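PDB 6DDN: probable sulfate-binding lipoprotein SubI from Mycobacterium tuberculosis, which probably binds sulfate outside the cell membrane and hands it over for uptake, as solute-binding lipoproteins of this family do. Local coordinates for residues T143-A148 with L233-N238. Sequence-based numbering, arbitrary orientation.
Sequences TFVVRA and LISYEN. With SO4 (sulfate ion), chain C.
Thr143 and Ser235, and two residues further along Val145 and Leu233, face each other as hydrogen-bonded pairs where strand 138-147 runs antiparallel to strand 232-236. In the first pair Thr143 N reaches Ser235 O at 3.0 Å and Ser235 N returns to Thr143 O at 3.1 Å, each donor nearly in line with the carbonyl it meets. In the second the donors come in further off that line: Val145 N lies 2.6 Å from Leu233 O, tilted 23° out of the carbonyl plane, and Leu233 N binds Val145 O. Between them Phe144 and Ile234 form a non-hydrogen-bonded pair on the opposite sheet face, with Ile234 CA making a CH···O contact to Thr143 O.

Apolar packing follows the same register. Val145 CB lies beside Leu233 CD2 at 3.8 Å, while Val145 CG2, anti to its carbonyl carbon, leans on Ser235 CB; branched Val145 suits an extended strand, and small Ser235 admits its methyl.

Thr143 CG2 lies against Tyr236 O at 3.5 Å, where Tyr236 occupies the N-cap position of helix 237-245.

Long Tyr236 carries its hydroxyl to sulfate O2 (2.8 Å) and Ser110; backbone N of Ala60, Ser177 and Gly218 and the Ser175 hydroxyl also bond this ion, perhaps from crystallisation liquor but consistent with a sulfate-binding pocket. Helix 218-227 covers Val145 and Leu233 through Phe225, strand 250-253 pairs with the other edge of strand 138-147, and Ile168 bonds the backbone of Ile234 from strand 167-168.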
loop_
_atom_site.group_PDB
_atom_site.type_symbol
_atom_site.label_atom_id
_atom_site.label_comp_id
_atom_site.label_asym_id
_atom_site.label_seq_id
_atom_site.Cartn_x
_atom_site.Cartn_y
_atom_site.Cartn_z
ATOM N N THR A 143 -1.184 -8.598 -5.223
ATOM C CA THR A 143 -0.791 -9.987 -5.390
ATOM C C THR A 143 -1.732 -10.885 -4.601
ATOM O O THR A 143 -2.441 -10.436 -3.696
ATOM C CB THR A 143 0.658 -10.218 -4.942
ATOM O OG1 THR A 143 1.059 -11.553 -5.271
ATOM C CG2 THR A 143 0.787 -10.009 -3.442
ATOM N N PHE A 144 -1.739 -12.167 -4.966
ATOM C CA PHE A 144 -2.492 -13.187 -4.243
ATOM C C PHE A 144 -1.573 -13.820 -3.209
ATOM O O PHE A 144 -0.631 -14.529 -3.570
ATOM C CB PHE A 144 -3.015 -14.270 -5.183
ATOM C CG PHE A 144 -3.989 -13.784 -6.215
ATOM C CD1 PHE A 144 -4.852 -12.739 -5.946
ATOM C CD2 PHE A 144 -4.055 -14.401 -7.455
ATOM C CE1 PHE A 144 -5.753 -12.307 -6.902
ATOM C CE2 PHE A 144 -4.953 -13.973 -8.415
ATOM C CZ PHE A 144 -5.804 -12.925 -8.139
ATOM N N VAL A 145 -1.840 -13.587 -1.932
ATOM C CA VAL A 145 -1.190 -14.395 -0.908
ATOM C C VAL A 145 -1.895 -15.738 -0.851
ATOM O O VAL A 145 -3.130 -15.818 -0.853
ATOM C CB VAL A 145 -1.192 -13.693 0.459
ATOM C CG1 VAL A 145 -0.479 -14.561 1.484
ATOM C CG2 VAL A 145 -0.502 -12.353 0.357
ATOM N N VAL A 146 -1.101 -16.804 -0.812
ATOM C CA VAL A 146 -1.582 -18.159 -1.025
ATOM C C VAL A 146 -0.893 -19.062 -0.013
ATOM O O VAL A 146 0.171 -18.740 0.515
ATOM C CB VAL A 146 -1.305 -18.620 -2.474
ATOM C CG1 VAL A 146 0.097 -19.197 -2.606
ATOM C CG2 VAL A 146 -2.347 -19.599 -2.934
ATOM N N ARG A 147 -1.520 -20.197 0.272
ATOM C CA ARG A 147 -0.901 -21.098 1.229
ATOM C C ARG A 147 0.216 -21.893 0.562
ATOM O O ARG A 147 0.245 -22.069 -0.659
ATOM C CB ARG A 147 -1.948 -22.008 1.864
ATOM C CG ARG A 147 -2.710 -21.250 2.925
ATOM C CD ARG A 147 -3.895 -21.981 3.521
ATOM N NE ARG A 147 -4.836 -21.023 4.103
ATOM C CZ ARG A 147 -4.558 -20.187 5.105
ATOM N NH1 ARG A 147 -3.364 -20.184 5.684
ATOM N NH2 ARG A 147 -5.492 -19.355 5.544
ATOM N N ALA A 148 1.158 -22.347 1.387
ATOM C CA ALA A 148 2.402 -22.931 0.897
ATOM C C ALA A 148 2.138 -24.033 -0.118
ATOM O O ALA A 148 1.415 -24.993 0.164
ATOM C CB ALA A 148 3.218 -23.470 2.073
ATOM N N LEU A 233 -5.528 -14.503 0.076
ATOM C CA LEU A 233 -5.548 -13.167 0.653
ATOM C C LEU A 233 -4.992 -12.186 -0.370
ATOM O O LEU A 233 -3.825 -12.292 -0.767
ATOM C CB LEU A 233 -4.731 -13.120 1.946
ATOM C CG LEU A 233 -4.163 -11.758 2.355
ATOM C CD1 LEU A 233 -5.255 -10.876 2.936
ATOM C CD2 LEU A 233 -3.015 -11.920 3.338
ATOM N N ILE A 234 -5.826 -11.247 -0.805
ATOM C CA ILE A 234 -5.363 -10.171 -1.672
ATOM C C ILE A 234 -4.613 -9.160 -0.818
ATOM O O ILE A 234 -5.137 -8.673 0.190
ATOM C CB ILE A 234 -6.538 -9.516 -2.412
ATOM C CG1 ILE A 234 -7.588 -10.560 -2.789
ATOM C CG2 ILE A 234 -6.048 -8.812 -3.657
ATOM C CD1 ILE A 234 -8.698 -10.011 -3.663
ATOM N N SER A 235 -3.380 -8.847 -1.210
ATOM C CA SER A 235 -2.502 -8.071 -0.345
ATOM C C SER A 235 -1.436 -7.390 -1.190
ATOM O O SER A 235 -1.324 -7.624 -2.396
ATOM C CB SER A 235 -1.861 -8.965 0.720
ATOM O OG SER A 235 -1.073 -8.206 1.619
ATOM N N TYR A 236 -0.657 -6.532 -0.535
ATOM C CA TYR A 236 0.512 -5.949 -1.176
ATOM C C TYR A 236 1.563 -7.023 -1.424
ATOM O O TYR A 236 1.674 -8.001 -0.680
ATOM C CB TYR A 236 1.135 -4.846 -0.313
ATOM C CG TYR A 236 0.194 -3.804 0.252
ATOM C CD1 TYR A 236 -0.583 -4.071 1.370
ATOM C CD2 TYR A 236 0.122 -2.535 -0.307
ATOM C CE1 TYR A 236 -1.427 -3.113 1.898
ATOM C CE2 TYR A 236 -0.719 -1.570 0.214
ATOM C CZ TYR A 236 -1.491 -1.866 1.317
ATOM O OH TYR A 236 -2.329 -0.909 1.839
ATOM N N GLU A 237 2.351 -6.825 -2.480
ATOM C CA GLU A 237 3.504 -7.690 -2.701
ATOM C C GLU A 237 4.525 -7.542 -1.581
ATOM O O GLU A 237 5.195 -8.516 -1.217
ATOM C CB GLU A 237 4.137 -7.372 -4.056
ATOM C CG GLU A 237 5.225 -8.330 -4.495
ATOM C CD GLU A 237 6.087 -7.744 -5.597
ATOM O OE1 GLU A 237 6.351 -6.523 -5.562
ATOM O OE2 GLU A 237 6.495 -8.503 -6.501
ATOM N N ASN A 238 4.656 -6.339 -1.017
ATOM C CA ASN A 238 5.571 -6.159 0.104
ATOM C C ASN A 238 5.083 -6.907 1.336
ATOM O O ASN A 238 5.891 -7.448 2.101
ATOM C CB ASN A 238 5.749 -4.672 0.411
ATOM C CG ASN A 238 4.429 -3.940 0.563
ATOM O OD1 ASN A 238 3.982 -3.251 -0.351
ATOM N ND2 ASN A 238 3.810 -4.069 1.731
HETATM S S SO4 C . -3.975 -0.539 4.946
HETATM O O1 SO4 C . -3.575 0.386 6.002
HETATM O O2 SO4 C . -2.821 -1.340 4.545
HETATM O O3 SO4 C . -5.030 -1.423 5.431
HETATM O O4 SO4 C . -4.470 0.220 3.803
#